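Side-chain contact in transferrin (Manduca sexta, PDB 6WB6), which carries iron as an insect transferrin, binding a single ferric ion per molecule together with a carbonate anion: residues Pro35-Asp38 and Arg39-Leu43. Numbering follows the deposited sequence.
Sequences PARD and RVECL
Glu41 CB sits over one face of the Arg37 guanidinium, 3.4 Å from its plane and nearer the margin than the centre, while Val40 CG1 meets the edge of that group, 3.9 Å from Arg37 NH2. The Glu41 carboxylate plane is turned 43° from the guanidinium. These contacts lie at a helix N-cap, where strand 31-36 turns into helix 39-47 with Asp38 as the capping residue. The evidence is Asp38 OD1, which accepts Glu41 N at 2.9 Å, nearly along the C-O axis and almost straight (N-H...O 173°). Placing CG between the backbone N and the carbonyl carbon (chi1 48°) folds the Asp38 carboxylate back over the first turn. Its other oxygen, OD2, receives Arg37 NE at a short 2.5 Å, from above the carboxylate plane, and also Asn619 N. With an alanine here, Glu41 N would probably be left without its capping acceptor, and Arg37 NE and Asn619 N without the oxygen they share. Glu41 completes the salt-bridge network, though loosely: Arg37 NH1 to Glu41 OE1 is a long 3.8 Å. Its firmer grip is on the backbone, as OE2 accepts Arg37 N at 2.6 Å on the anti side. Phe618, Phe624 and Ala368 also touch the Arg37 side chain, and Phe372 touches Val40; all four, like Asn619, belong to the second transferrin-like repeat, so the cap lies where the two repeats meet. Ala36 CB packs 3.4 Å from Cys42 SG, the sulfur that is disulfide-bonded to Cys8 SG on strand 5-10.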
loop_
_atom_site.group_PDB
_atom_site.type_symbol
_atom_site.label_atom_id
_atom_site.label_comp_id
_atom_site.label_asym_id
_atom_site.label_seq_id
_atom_site.Cartn_x
_atom_site.Cartn_y
_atom_site.Cartn_z
ATOM N N PRO A 35 19.879 11.893 8.041
ATOM C CA PRO A 35 19.017 10.778 7.640
ATOM C C PRO A 35 17.843 10.624 8.579
ATOM O O PRO A 35 17.936 10.896 9.778
ATOM C CB PRO A 35 19.944 9.561 7.716
ATOM C CG PRO A 35 20.955 9.946 8.776
ATOM C CD PRO A 35 21.167 11.421 8.585
ATOM N N ALA A 36 16.721 10.177 8.019
ATOM C CA ALA A 36 15.610 9.722 8.826
ATOM C C ALA A 36 15.097 8.411 8.260
ATOM O O ALA A 36 15.516 7.958 7.190
ATOM C CB ALA A 36 14.477 10.753 8.915
ATOM N N ARG A 37 14.229 7.772 9.042
ATOM C CA ARG A 37 13.594 6.530 8.599
ATOM C C ARG A 37 12.743 6.773 7.360
ATOM O O ARG A 37 12.656 5.920 6.465
ATOM C CB ARG A 37 12.731 5.963 9.739
ATOM C CG ARG A 37 11.722 4.881 9.307
ATOM C CD ARG A 37 10.684 4.590 10.396
ATOM N NE ARG A 37 9.561 5.502 10.276
ATOM C CZ ARG A 37 9.218 6.420 11.170
ATOM N NH1 ARG A 37 9.885 6.540 12.311
ATOM N NH2 ARG A 37 8.174 7.195 10.936
ATOM N N ASP A 38 12.099 7.927 7.310
ATOM C CA ASP A 38 11.231 8.304 6.207
ATOM C C ASP A 38 10.801 9.737 6.450
ATOM O O ASP A 38 11.116 10.324 7.499
ATOM C CB ASP A 38 10.030 7.369 6.126
ATOM C CG ASP A 38 9.336 7.170 7.500
ATOM O OD1 ASP A 38 9.071 8.160 8.228
ATOM O OD2 ASP A 38 9.057 6.009 7.837
ATOM N N ARG A 39 10.028 10.282 5.506
ATOM C CA ARG A 39 9.579 11.656 5.646
ATOM C C ARG A 39 8.781 11.864 6.936
ATOM O O ARG A 39 8.887 12.922 7.569
ATOM C CB ARG A 39 8.752 12.045 4.432
ATOM C CG ARG A 39 8.599 13.525 4.289
ATOM C CD ARG A 39 7.883 13.913 3.018
ATOM N NE ARG A 39 8.785 13.941 1.868
ATOM C CZ ARG A 39 8.380 14.095 0.611
ATOM N NH1 ARG A 39 7.078 14.218 0.316
ATOM N NH2 ARG A 39 9.270 14.104 -0.356
ATOM N N VAL A 40 7.936 10.907 7.317
ATOM C CA VAL A 40 7.162 11.091 8.549
ATOM C C VAL A 40 8.102 11.348 9.724
ATOM O O VAL A 40 7.952 12.332 10.459
ATOM C CB VAL A 40 6.228 9.893 8.805
ATOM C CG1 VAL A 40 5.535 10.026 10.172
ATOM C CG2 VAL A 40 5.180 9.845 7.752
ATOM N N GLU A 41 9.108 10.491 9.894
ATOM C CA GLU A 41 10.108 10.762 10.925
ATOM C C GLU A 41 10.789 12.115 10.725
ATOM O O GLU A 41 11.084 12.811 11.705
ATOM C CB GLU A 41 11.174 9.669 10.964
ATOM C CG GLU A 41 12.170 9.939 12.097
ATOM C CD GLU A 41 13.031 8.752 12.472
ATOM O OE1 GLU A 41 12.930 8.325 13.645
ATOM O OE2 GLU A 41 13.791 8.261 11.604
ATOM N N CYS A 42 11.072 12.493 9.465
ATOM C CA CYS A 42 11.773 13.754 9.206
ATOM C C CYS A 42 11.059 14.919 9.861
ATOM O O CYS A 42 11.701 15.810 10.429
ATOM C CB CYS A 42 11.903 14.021 7.695
ATOM S SG CYS A 42 13.291 13.210 6.922
ATOM N N LEU A 43 9.723 14.939 9.786
ATOM C CA LEU A 43 8.978 16.044 10.383
ATOM C C LEU A 43 9.241 16.121 11.884
ATOM O O LEU A 43 9.348 17.218 12.444
ATOM C CB LEU A 43 7.477 15.906 10.090
ATOM C CG LEU A 43 7.129 15.931 8.590
ATOM C CD1 LEU A 43 5.689 15.494 8.354
ATOM C CD2 LEU A 43 7.411 17.299 7.932
#